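Local atomic coordinates of alpha-galacturonidase (Bacillus subtilis, PDB entry 3FEF), a protein that hydrolyses alpha-1,4-linked galacturonate oligomers, releasing alpha-D-galacturonate, with NAD(+) and manganese as cofactors. Residues C168-F173 and S324-V329; G174-L179 and P192-I197; V353-I358 and G384-A389; M347-Q352 and A360-N365. All blocks are in the same frame, centred on the assembly; numbering follows the deposited sequence.

Interaction 1. Residues C168-F173 and S324-V329; sequences CCHEVF and SGEEGV. With MG (magnesium ion), chain G.
His170 and Glu326 make the one hydrogen bond between residues 168-173 and 324-329: His170 ND1 donates to Glu326 OE2 at 3.1 Å, a weak bond bent to 125° at the hydrogen, with ring and carboxylate planes 37° apart. The carboxylate gets there because the Glu326 chain folds back at its second torsion (chi2 -55°), which also sets Glu326 OE1 3.3 Å from His170 CB. Trp18, which by similarity lies in the NAD(+)-binding region, meets the same imidazole.

The ring of Phe173 takes the remaining contacts. Glu326 OE1 lies in the plane of this ring at its edge, 3.9 Å from Phe173 CE2, while Glu327 CG approaches Phe173 CZ obliquely at 3.4 Å. Beyond this methylene group the Glu327 carboxylate turns to Asn330 and to Arg194, which also makes a cation-pi contact with Phe173. On the 324-329 side the backbone is set by an ST turn, in which Ser324 OG accepts from Glu326 N.

Metal binding occupies the other flank of residues 168-173. Cys169 SG binds the magnesium ion at 2.6 Å, with three waters and His206 as further ligands. Glu171 N, at the start of helix 171-187, also donates to Cys169 SG at 3.4 Å, and Glu171 OE2 receives a hydrogen bond from one metal-bound water. Cys and His on the metal, beside a histidine that is the proton donor by similarity, mark the active site of a family 4 glycoside hydrolase.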
loop_
_atom_site.group_PDB
_atom_site.type_symbol
_atom_site.label_atom_id
_atom_site.label_comp_id
_atom_site.label_asym_id
_atom_site.label_seq_id
_atom_site.Cartn_x
_atom_site.Cartn_y
_atom_site.Cartn_z
ATOM N N CYS A 168 19.403 17.951 6.523
ATOM C CA CYS A 168 19.287 18.680 7.792
ATOM C C CYS A 168 18.954 20.150 7.625
ATOM O O CYS A 168 19.486 20.833 6.758
ATOM C CB CYS A 168 20.583 18.586 8.605
ATOM S SG CYS A 168 20.747 17.004 9.378
ATOM N N CYS A 169 18.118 20.638 8.524
ATOM C CA CYS A 169 17.623 21.998 8.484
ATOM C C CYS A 169 17.446 22.455 9.924
ATOM O O CYS A 169 17.191 21.636 10.808
ATOM C CB CYS A 169 16.279 22.043 7.764
ATOM S SG CYS A 169 15.544 23.688 7.735
ATOM N N HIS A 170 17.584 23.757 10.164
ATOM C CA HIS A 170 17.520 24.274 11.524
ATOM C C HIS A 170 16.225 25.047 11.790
ATOM O O HIS A 170 16.066 25.604 12.860
ATOM C CB HIS A 170 18.726 25.156 11.838
ATOM C CG HIS A 170 18.814 26.376 10.973
ATOM N ND1 HIS A 170 19.964 26.733 10.299
ATOM C CD2 HIS A 170 17.881 27.299 10.638
ATOM C CE1 HIS A 170 19.741 27.835 9.606
ATOM N NE2 HIS A 170 18.486 28.202 9.798
ATOM N N GLU A 171 15.293 25.061 10.842
ATOM C CA GLU A 171 14.075 25.836 11.041
ATOM C C GLU A 171 13.286 25.384 12.271
ATOM O O GLU A 171 12.791 26.209 13.035
ATOM C CB GLU A 171 13.189 25.796 9.794
ATOM C CG GLU A 171 13.644 26.764 8.708
ATOM C CD GLU A 171 13.950 28.153 9.262
ATOM O OE1 GLU A 171 13.005 28.877 9.644
ATOM O OE2 GLU A 171 15.138 28.511 9.325
ATOM N N VAL A 172 13.168 24.075 12.472
ATOM C CA VAL A 172 12.388 23.591 13.589
ATOM C C VAL A 172 12.991 24.078 14.923
ATOM O O VAL A 172 12.265 24.304 15.883
ATOM C CB VAL A 172 12.243 22.067 13.565
ATOM C CG1 VAL A 172 11.485 21.595 14.791
ATOM C CG2 VAL A 172 11.537 21.600 12.272
ATOM N N PHE A 173 14.309 24.270 14.980
ATOM C CA PHE A 173 14.915 24.730 16.231
ATOM C C PHE A 173 14.359 26.081 16.644
ATOM O O PHE A 173 14.156 26.340 17.833
ATOM C CB PHE A 173 16.450 24.766 16.144
ATOM C CG PHE A 173 17.058 23.458 15.726
ATOM C CD1 PHE A 173 16.409 22.257 16.003
ATOM C CD2 PHE A 173 18.273 23.426 15.046
ATOM C CE1 PHE A 173 16.949 21.048 15.598
ATOM C CE2 PHE A 173 18.828 22.224 14.637
ATOM C CZ PHE A 173 18.165 21.026 14.912
ATOM N N SER A 324 27.383 25.956 17.808
ATOM C CA SER A 324 26.644 26.655 16.748
ATOM C C SER A 324 25.129 26.650 16.947
ATOM O O SER A 324 24.419 27.483 16.386
ATOM C CB SER A 324 26.961 26.039 15.383
ATOM O OG SER A 324 26.388 24.742 15.288
ATOM N N GLY A 325 24.622 25.704 17.725
ATOM C CA GLY A 325 23.181 25.500 17.777
ATOM C C GLY A 325 22.726 24.458 16.766
ATOM O O GLY A 325 21.573 24.045 16.775
ATOM N N GLU A 326 23.632 24.019 15.896
ATOM C CA GLU A 326 23.296 22.994 14.889
ATOM C C GLU A 326 23.451 21.598 15.479
ATOM O O GLU A 326 24.093 21.444 16.500
ATOM C CB GLU A 326 24.178 23.150 13.649
ATOM C CG GLU A 326 24.018 24.499 12.959
ATOM C CD GLU A 326 22.564 24.813 12.589
ATOM O OE1 GLU A 326 21.721 23.888 12.590
ATOM O OE2 GLU A 326 22.265 25.995 12.297
ATOM N N GLU A 327 22.876 20.586 14.835
ATOM C CA GLU A 327 22.993 19.197 15.315
ATOM C C GLU A 327 23.935 18.329 14.462
ATOM O O GLU A 327 24.176 17.151 14.771
ATOM C CB GLU A 327 21.611 18.535 15.424
ATOM C CG GLU A 327 20.650 19.214 16.404
ATOM C CD GLU A 327 20.834 18.771 17.865
ATOM O OE1 GLU A 327 21.866 18.153 18.201
ATOM O OE2 GLU A 327 19.929 19.046 18.687
ATOM N N GLY A 328 24.480 18.910 13.402
ATOM C CA GLY A 328 25.367 18.169 12.508
ATOM C C GLY A 328 26.343 17.263 13.229
ATOM O O GLY A 328 26.354 16.036 13.034
ATOM N N VAL A 329 27.169 17.864 14.074
ATOM C CA VAL A 329 28.192 17.119 14.804
ATOM C C VAL A 329 27.643 16.125 15.829
ATOM O O VAL A 329 28.206 15.042 16.021
ATOM C CB VAL A 329 29.157 18.085 15.463
ATOM C CG1 VAL A 329 30.109 17.339 16.404
ATOM C CG2 VAL A 329 29.920 18.845 14.372
HETATM MG MG MG G . 16.332 25.477 6.062
HETATM O O HOH W 1 18.340 25.194 7.295
HETATM O O HOH W 2 16.616 27.500 7.202
HETATM O O HOH W 3 16.718 23.780 4.497
#

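Interaction 2. Residues G174-L179 and P192-I197; sequences GTQKLL and PRREDI
The carboxamide of Gln176 and the guanidinium of Arg194 meet obliquely, their planes 46° apart, with Gln176 OE1 3.4 Å from Arg194 NH1. Within the 192-197 loop, the guanidinium of Arg193 has Glu195 CB over one face, offset toward the rim, while its NH2 reaches Asp196 OD1 in a salt bridge that approaches the carboxylate from above its plane.

The nitrogen end of Gln176 carries the main bond. Gln176 NE2 donates to Ile197 O at 2.8 Å, with the acceptor in the amide plane and an N-H...O angle of 161°. Gln176 NE2 also donates to a water 3.1 Å away, which in turn donates to Glu195 O. The extended chain (chi2 176°) carries the amide from helix 171-187 across to Ile197, at the end of the short 3-10 segment 194-196, through which the chain turns into strand 197-202, so the glutamine joins the helix to the loop that follows it. Shortened to alanine, this position would probably leave Ile197 O without its amide donor and open a gap beside Arg194.

The Arg194 chain, bent at its second torsion, crosses Gln176 obliquely, with Arg194 CD 4.0 Å from Gln176 CB. Its NH2 goes on to Glu327. Lys177 runs by its aliphatic part, Lys177 CG 3.9 Å from Arg194 CB, and Lys177 NZ ends 3.7 Å from Arg194 CG. Leu179 CD1 packs on Ile197 CG2 at 3.8 Å; Leu179 also touches Phe224, and Ile197 touches Leu220, both of helix 220-231.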
loop_
_atom_site.group_PDB
_atom_site.type_symbol
_atom_site.label_atom_id
_atom_site.label_comp_id
_atom_site.label_asym_id
_atom_site.label_seq_id
_atom_site.Cartn_x
_atom_site.Cartn_y
_atom_site.Cartn_z
ATOM N N GLY A 174 14.099 26.939 15.660
ATOM C CA GLY A 174 13.584 28.285 15.928
ATOM C C GLY A 174 12.180 28.267 16.501
ATOM O O GLY A 174 11.799 29.148 17.265
ATOM N N THR A 175 11.394 27.263 16.135
ATOM C CA THR A 175 10.062 27.146 16.692
ATOM C C THR A 175 10.107 26.574 18.098
ATOM O O THR A 175 9.329 26.965 18.962
ATOM C CB THR A 175 9.132 26.310 15.794
ATOM O OG1 THR A 175 9.077 26.943 14.507
ATOM C CG2 THR A 175 7.735 26.301 16.383
ATOM N N GLN A 176 11.036 25.656 18.327
ATOM C CA GLN A 176 11.272 25.183 19.667
ATOM C C GLN A 176 11.700 26.316 20.617
ATOM O O GLN A 176 11.254 26.366 21.755
ATOM C CB GLN A 176 12.318 24.084 19.645
ATOM C CG GLN A 176 11.741 22.731 19.311
ATOM C CD GLN A 176 12.819 21.692 19.194
ATOM O OE1 GLN A 176 13.658 21.767 18.300
ATOM N NE2 GLN A 176 12.809 20.710 20.097
ATOM N N LYS A 177 12.532 27.234 20.146
ATOM C CA LYS A 177 12.970 28.342 20.999
ATOM C C LYS A 177 11.792 29.272 21.278
ATOM O O LYS A 177 11.650 29.786 22.389
ATOM C CB LYS A 177 14.106 29.134 20.347
ATOM C CG LYS A 177 15.388 28.326 20.106
ATOM C CD LYS A 177 16.485 29.209 19.482
ATOM C CE LYS A 177 17.720 28.397 19.092
ATOM N NZ LYS A 177 18.329 27.722 20.270
ATOM N N LEU A 178 10.944 29.473 20.269
ATOM C CA LEU A 178 9.743 30.289 20.424
ATOM C C LEU A 178 8.840 29.697 21.496
ATOM O O LEU A 178 8.345 30.400 22.364
ATOM C CB LEU A 178 8.980 30.390 19.101
ATOM C CG LEU A 178 7.572 30.999 19.184
ATOM C CD1 LEU A 178 7.658 32.461 19.655
ATOM C CD2 LEU A 178 6.849 30.899 17.855
ATOM N N LEU A 179 8.616 28.389 21.420
ATOM C CA LEU A 179 7.807 27.702 22.411
ATOM C C LEU A 179 8.456 27.732 23.809
ATOM O O LEU A 179 7.760 27.877 24.816
ATOM C CB LEU A 179 7.560 26.259 21.966
ATOM C CG LEU A 179 6.664 26.015 20.741
ATOM C CD1 LEU A 179 6.832 24.572 20.266
ATOM C CD2 LEU A 179 5.202 26.286 21.077
ATOM N N PRO A 192 15.504 25.189 30.346
ATOM C CA PRO A 192 16.967 25.199 30.265
ATOM C C PRO A 192 17.503 25.017 28.837
ATOM O O PRO A 192 18.537 25.582 28.489
ATOM C CB PRO A 192 17.384 24.008 31.153
ATOM C CG PRO A 192 16.103 23.382 31.678
ATOM C CD PRO A 192 14.980 23.906 30.849
ATOM N N ARG A 193 16.805 24.236 28.018
ATOM C CA ARG A 193 17.255 23.968 26.652
ATOM C C ARG A 193 16.073 23.833 25.710
ATOM O O ARG A 193 15.044 23.253 26.075
ATOM C CB ARG A 193 18.065 22.672 26.611
ATOM C CG ARG A 193 19.519 22.821 27.008
ATOM C CD ARG A 193 20.039 21.544 27.660
ATOM N NE ARG A 193 19.038 20.476 27.697
ATOM C CZ ARG A 193 19.096 19.356 26.983
ATOM N NH1 ARG A 193 20.103 19.141 26.150
ATOM N NH2 ARG A 193 18.140 18.446 27.101
ATOM N N ARG A 194 16.220 24.349 24.492
ATOM C CA ARG A 194 15.165 24.192 23.499
ATOM C C ARG A 194 14.921 22.710 23.216
ATOM O O ARG A 194 13.825 22.327 22.822
ATOM C CB ARG A 194 15.442 24.999 22.220
ATOM C CG ARG A 194 16.675 24.572 21.425
ATOM C CD ARG A 194 16.297 23.789 20.176
ATOM N NE ARG A 194 17.477 23.251 19.504
ATOM C CZ ARG A 194 17.654 21.968 19.206
ATOM N NH1 ARG A 194 16.713 21.075 19.489
ATOM N NH2 ARG A 194 18.762 21.580 18.592
ATOM N N GLU A 195 15.931 21.880 23.460
ATOM C CA GLU A 195 15.765 20.428 23.372
ATOM C C GLU A 195 14.620 19.927 24.235
ATOM O O GLU A 195 13.932 18.993 23.852
ATOM C CB GLU A 195 17.040 19.699 23.801
ATOM C CG GLU A 195 18.176 19.799 22.803
ATOM C CD GLU A 195 19.187 20.913 23.116
ATOM O OE1 GLU A 195 18.832 21.943 23.745
ATOM O OE2 GLU A 195 20.354 20.742 22.714
ATOM N N ASP A 196 14.434 20.516 25.417
ATOM C CA ASP A 196 13.380 20.071 26.331
ATOM C C ASP A 196 11.954 20.329 25.804
ATOM O O ASP A 196 10.973 19.899 26.410
ATOM C CB ASP A 196 13.530 20.755 27.682
ATOM C CG ASP A 196 14.839 20.401 28.366
ATOM O OD1 ASP A 196 15.355 19.281 28.110
ATOM O OD2 ASP A 196 15.346 21.243 29.150
ATOM N N ILE A 197 11.838 21.066 24.713
ATOM C CA ILE A 197 10.544 21.239 24.082
ATOM C C ILE A 197 10.413 20.067 23.139
ATOM O O ILE A 197 10.986 20.074 22.059
ATOM C CB ILE A 197 10.443 22.555 23.290
ATOM C CG1 ILE A 197 10.889 23.725 24.173
ATOM C CG2 ILE A 197 8.984 22.772 22.800
ATOM C CD1 ILE A 197 9.942 23.931 25.360
HETATM O O HOH W 4 13.911 18.083 21.229
#

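Interaction 3. Residues V353-I358 and G384-A389; sequences VLNLPI and GVEMLA
The loop between strands 341-348 and 361-369 is held to the first turns of helix 383-405 by Asn355 and Leu356, which meet Glu386 and Ala389 on the helix. Asn355 ND2 donates to Glu386 OE1 at 2.8 Å, nearly straight at 164°. The carboxylate receives it on the syn side, 34° out of its plane, whereas the acceptor lies close to the amide plane of Asn355; the two flat groups are turned 69° against each other. Asn355 CB also comes within 3.3 Å of Glu386 OE1.

Glu386 stretches out from the helix, with CG opposite its backbone N and the chain extended beyond, which brings the carboxylate to the loop. A water donates to Leu354 O at 2.9 Å; its apparent second bond, to Glu386 OE1, is modelled too short to be certain. The other oxygen, OE2, forms a salt bridge with Lys383, probably favouring the ionised acid. A glutamine in its place would probably leave Lys383 without its counter-charge.

Beside the polar pair, Leu356 CD1 lies 4.1 Å from Glu386 CG and 4.3 Å from Ala389 CB, the leucine and glutamate chains sliding past each other in opposite directions. Leu356 also rests on Val362 of the sheet. On the same helix Met387, modelled as selenomethionine, packs on Ala398 of the second subunit. The contact is thus one of a strand-connecting loop packed against the start of a long helix within the C-terminal family 4 domain.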
loop_
_atom_site.group_PDB
_atom_site.type_symbol
_atom_site.label_atom_id
_atom_site.label_comp_id
_atom_site.label_asym_id
_atom_site.label_seq_id
_atom_site.Cartn_x
_atom_site.Cartn_y
_atom_site.Cartn_z
ATOM N N VAL A 353 5.187 9.749 7.660
ATOM C CA VAL A 353 4.121 10.742 7.517
ATOM C C VAL A 353 2.997 10.100 6.741
ATOM O O VAL A 353 3.206 9.623 5.624
ATOM C CB VAL A 353 4.535 12.030 6.799
ATOM C CG1 VAL A 353 3.291 12.922 6.620
ATOM C CG2 VAL A 353 5.637 12.807 7.607
ATOM N N LEU A 354 1.812 10.085 7.339
ATOM C CA LEU A 354 0.636 9.433 6.731
ATOM C C LEU A 354 0.080 10.167 5.519
ATOM O O LEU A 354 0.063 11.392 5.498
ATOM C CB LEU A 354 -0.497 9.285 7.779
ATOM C CG LEU A 354 -0.284 8.265 8.896
ATOM C CD1 LEU A 354 -1.532 8.102 9.846
ATOM C CD2 LEU A 354 0.108 6.933 8.273
ATOM N N ASN A 355 -0.427 9.405 4.543
ATOM C CA ASN A 355 -1.142 9.960 3.388
ATOM C C ASN A 355 -0.284 10.820 2.463
ATOM O O ASN A 355 -0.803 11.673 1.768
ATOM C CB ASN A 355 -2.371 10.791 3.825
ATOM C CG ASN A 355 -3.215 10.099 4.869
ATOM O OD1 ASN A 355 -3.461 8.890 4.804
ATOM N ND2 ASN A 355 -3.672 10.868 5.844
ATOM N N LEU A 356 1.026 10.624 2.474
ATOM C CA LEU A 356 1.918 11.375 1.581
ATOM C C LEU A 356 2.662 10.339 0.774
ATOM O O LEU A 356 2.946 9.269 1.290
ATOM C CB LEU A 356 2.903 12.235 2.386
ATOM C CG LEU A 356 2.781 13.768 2.451
ATOM C CD1 LEU A 356 1.354 14.272 2.491
ATOM C CD2 LEU A 356 3.580 14.346 3.612
ATOM N N PRO A 357 2.985 10.636 -0.494
ATOM C CA PRO A 357 3.536 9.550 -1.318
ATOM C C PRO A 357 4.768 8.903 -0.685
ATOM O O PRO A 357 5.570 9.571 -0.019
ATOM C CB PRO A 357 3.945 10.247 -2.625
ATOM C CG PRO A 357 3.223 11.557 -2.637
ATOM C CD PRO A 357 2.903 11.925 -1.205
ATOM N N ILE A 358 4.939 7.611 -0.898
ATOM C CA ILE A 358 6.113 6.966 -0.383
ATOM C C ILE A 358 7.376 7.272 -1.229
ATOM O O ILE A 358 7.282 7.539 -2.431
ATOM C CB ILE A 358 5.853 5.468 -0.156
ATOM C CG1 ILE A 358 6.686 4.607 -1.077
ATOM C CG2 ILE A 358 4.379 5.166 -0.265
ATOM C CD1 ILE A 358 7.337 3.503 -0.294
ATOM N N GLY A 384 -6.041 20.244 5.600
ATOM C CA GLY A 384 -5.684 21.372 4.724
ATOM C C GLY A 384 -4.195 21.422 4.395
ATOM O O GLY A 384 -3.791 21.750 3.278
ATOM N N VAL A 385 -3.378 21.097 5.383
ATOM C CA VAL A 385 -1.927 21.168 5.231
ATOM C C VAL A 385 -1.458 20.003 4.385
ATOM O O VAL A 385 -0.552 20.144 3.576
ATOM C CB VAL A 385 -1.237 21.144 6.614
ATOM C CG1 VAL A 385 0.270 21.095 6.476
ATOM C CG2 VAL A 385 -1.649 22.370 7.389
ATOM N N GLU A 386 -2.100 18.853 4.571
ATOM C CA GLU A 386 -1.749 17.645 3.833
ATOM C C GLU A 386 -2.100 17.795 2.337
ATOM O O GLU A 386 -1.370 17.336 1.462
ATOM C CB GLU A 386 -2.454 16.435 4.471
ATOM C CG GLU A 386 -2.422 15.151 3.673
ATOM C CD GLU A 386 -3.381 14.114 4.242
ATOM O OE1 GLU A 386 -3.177 13.616 5.380
ATOM O OE2 GLU A 386 -4.359 13.797 3.551
HETATM N N MSE A 387 -3.202 18.461 2.042
HETATM C CA MSE A 387 -3.529 18.772 0.653
HETATM C C MSE A 387 -2.457 19.654 0.006
HETATM O O MSE A 387 -2.011 19.412 -1.116
HETATM C CB MSE A 387 -4.899 19.449 0.562
HETATM C CG MSE A 387 -6.070 18.540 0.918
HETATM SE SE MSE A 387 -7.650 19.576 1.476
HETATM C CE MSE A 387 -7.775 20.716 -0.097
ATOM N N LEU A 388 -2.023 20.685 0.717
ATOM C CA LEU A 388 -0.965 21.511 0.165
ATOM C C LEU A 388 0.347 20.722 0.002
ATOM O O LEU A 388 1.055 20.861 -1.011
ATOM C CB LEU A 388 -0.778 22.774 1.018
ATOM C CG LEU A 388 -1.848 23.847 0.766
ATOM C CD1 LEU A 388 -1.996 24.797 1.964
ATOM C CD2 LEU A 388 -1.558 24.612 -0.539
ATOM N N ALA A 389 0.673 19.902 0.996
ATOM C CA ALA A 389 1.960 19.193 1.005
ATOM C C ALA A 389 2.014 18.159 -0.123
ATOM O O ALA A 389 3.052 18.012 -0.745
ATOM C CB ALA A 389 2.210 18.526 2.338
HETATM O O HOH W 5 -1.018 13.886 6.552
#

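Interaction 4. Residues M347-Q352 and A360-N365; sequences MPNQGQ and AIVETN
Strands 341-348 and 361-369 pair antiparallel, and the ladder between residues 347-352 and 360-365 ends as the first strand leaves the sheet. Met347, modelled as selenomethionine, and Val362 form a hydrogen-bonded pair, Met347 N to Val362 O and Val362 N to Met347 O both 3.0 Å. Pro348 and Ile361 follow as a non-hydrogen-bonded pair with CA atoms 4.4 Å apart; Pro348 CA instead offers a CA-H...O contact to Ala360 O. Asn349 N donates to the same Ala360 O at 2.7 Å.

Beyond it the chain turns at Asn349, whose OD1 accepts from Gly351 N in an Asx turn and, more strongly, from Val353 N. Its ND2 goes to Pro357 O. Asn349 CB lies 3.8 Å from Val362 CG2, the methyl that Gln352 NE2 also approaches.

Gln352 folds back over the turn, its CG between the backbone N and the carbonyl carbon (chi1 63°). Gln352 NE2 donates to Pro348 O from above the carbonyl plane, Gln352 OE1 accepts from Gln350 N, and Gln352 CG lies 3.5 Å from Thr364 OG1, the two side chains crossing at about a right angle. One water accepts from Gln352 NE2 at 2.8 Å and donates to Val362 O and Thr364 OG1. Ile361 CD1 and Pro348 CD pack at 4.3 Å on the face that Tyr157 and Arg154 of helix 149-159 cover.

Gln352 and Asn349 thus bond to backbone groups of the turn where sheet pairing stops, which probably fixes its shape through amides and a shared water.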
loop_
_atom_site.group_PDB
_atom_site.type_symbol
_atom_site.label_atom_id
_atom_site.label_comp_id
_atom_site.label_asym_id
_atom_site.label_seq_id
_atom_site.Cartn_x
_atom_site.Cartn_y
_atom_site.Cartn_z
HETATM N N MSE A 347 14.185 12.534 5.075
HETATM C CA MSE A 347 14.437 11.212 4.540
HETATM C C MSE A 347 13.258 10.721 3.707
HETATM O O MSE A 347 12.139 11.174 3.892
HETATM C CB MSE A 347 14.597 10.234 5.693
HETATM C CG MSE A 347 15.912 10.380 6.376
HETATM SE SE MSE A 347 16.116 8.905 7.585
HETATM C CE MSE A 347 17.118 7.780 6.325
ATOM N N PRO A 348 13.502 9.737 2.838
ATOM C CA PRO A 348 12.412 9.121 2.071
ATOM C C PRO A 348 11.277 8.644 2.984
ATOM O O PRO A 348 11.521 8.016 4.019
ATOM C CB PRO A 348 13.072 7.910 1.402
ATOM C CG PRO A 348 14.614 8.226 1.385
ATOM C CD PRO A 348 14.801 9.051 2.666
ATOM N N ASN A 349 10.043 8.914 2.579
ATOM C CA ASN A 349 8.857 8.498 3.331
ATOM C C ASN A 349 8.619 7.004 3.173
ATOM O O ASN A 349 8.491 6.508 2.062
ATOM C CB ASN A 349 7.634 9.277 2.811
ATOM C CG ASN A 349 6.387 9.138 3.708
ATOM O OD1 ASN A 349 6.491 8.958 4.910
ATOM N ND2 ASN A 349 5.198 9.286 3.106
ATOM N N GLN A 350 8.544 6.293 4.295
ATOM C CA GLN A 350 8.189 4.892 4.305
ATOM C C GLN A 350 7.056 4.693 5.307
ATOM O O GLN A 350 6.907 3.626 5.874
ATOM C CB GLN A 350 9.391 4.047 4.700
ATOM C CG GLN A 350 10.566 4.173 3.751
ATOM C CD GLN A 350 10.247 3.622 2.384
ATOM O OE1 GLN A 350 10.645 4.179 1.359
ATOM N NE2 GLN A 350 9.518 2.519 2.355
ATOM N N GLY A 351 6.271 5.742 5.524
ATOM C CA GLY A 351 5.144 5.681 6.433
ATOM C C GLY A 351 5.235 6.635 7.610
ATOM O O GLY A 351 4.296 6.731 8.391
ATOM N N GLN A 352 6.361 7.331 7.769
ATOM C CA GLN A 352 6.516 8.184 8.953
ATOM C C GLN A 352 5.619 9.416 8.865
ATOM O O GLN A 352 5.374 10.085 9.861
ATOM C CB GLN A 352 7.988 8.596 9.210
ATOM C CG GLN A 352 8.676 9.443 8.138
ATOM C CD GLN A 352 9.478 8.588 7.154
ATOM O OE1 GLN A 352 9.116 7.460 6.888
ATOM N NE2 GLN A 352 10.560 9.141 6.607
ATOM N N ALA A 360 8.956 9.964 -1.194
ATOM C CA ALA A 360 9.127 11.406 -1.201
ATOM C C ALA A 360 9.900 11.782 0.069
ATOM O O ALA A 360 9.782 11.118 1.086
ATOM C CB ALA A 360 7.789 12.109 -1.255
ATOM N N ILE A 361 10.711 12.825 -0.028
ATOM C CA ILE A 361 11.512 13.320 1.091
ATOM C C ILE A 361 10.632 14.100 2.061
ATOM O O ILE A 361 10.140 15.173 1.720
ATOM C CB ILE A 361 12.633 14.266 0.579
ATOM C CG1 ILE A 361 13.433 13.571 -0.535
ATOM C CG2 ILE A 361 13.567 14.738 1.753
ATOM C CD1 ILE A 361 13.964 12.218 -0.132
ATOM N N VAL A 362 10.424 13.544 3.253
ATOM C CA VAL A 362 9.685 14.228 4.310
ATOM C C VAL A 362 10.575 14.493 5.554
ATOM O O VAL A 362 11.587 13.809 5.779
ATOM C CB VAL A 362 8.419 13.417 4.677
ATOM C CG1 VAL A 362 7.463 13.303 3.432
ATOM C CG2 VAL A 362 8.823 12.017 5.121
ATOM N N GLU A 363 10.208 15.499 6.335
ATOM C CA GLU A 363 10.910 15.825 7.567
ATOM C C GLU A 363 10.127 15.336 8.791
ATOM O O GLU A 363 8.986 15.747 8.991
ATOM C CB GLU A 363 11.137 17.363 7.646
ATOM C CG GLU A 363 12.036 17.851 8.819
ATOM C CD GLU A 363 12.648 19.249 8.590
ATOM O OE1 GLU A 363 12.618 19.766 7.443
ATOM O OE2 GLU A 363 13.198 19.826 9.563
ATOM N N THR A 364 10.736 14.440 9.582
ATOM C CA THR A 364 10.188 13.994 10.876
ATOM C C THR A 364 11.332 13.776 11.847
ATOM O O THR A 364 12.507 13.849 11.467
ATOM C CB THR A 364 9.437 12.635 10.801
ATOM O OG1 THR A 364 10.350 11.612 10.394
ATOM C CG2 THR A 364 8.272 12.685 9.822
ATOM N N ASN A 365 10.986 13.513 13.103
ATOM C CA ASN A 365 11.955 12.959 14.032
ATOM C C ASN A 365 12.460 11.613 13.557
ATOM O O ASN A 365 11.746 10.879 12.859
ATOM C CB ASN A 365 11.356 12.829 15.426
ATOM C CG ASN A 365 11.236 14.168 16.109
ATOM O OD1 ASN A 365 12.020 15.085 15.837
ATOM N ND2 ASN A 365 10.246 14.309 16.961
HETATM O O HOH W 6 11.578 11.522 7.753
#

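From the N terminus, the chain first passes residues 168-173, which hold the metal ligand Cys169, and runs straight on along helix 171-187 into interaction 2, which closes a short loop back at 192-197. This loop falls wholly within the much longer one that interaction 1 closes at 324-329, tying the dinucleotide-binding half to the C-terminal domain; the two contacts share the helix and meet through Arg194. Interactions 3 and 4 come later. Residues 347-352 and 360-365 close a hairpin whose connecting loop contains 353-358, and that segment reaches on to helix 383-405, so the two contacts cross. Interaction 4 touches interaction 1 where Glu363 packs against Val172, whereas interaction 3 stands clear of both early contacts.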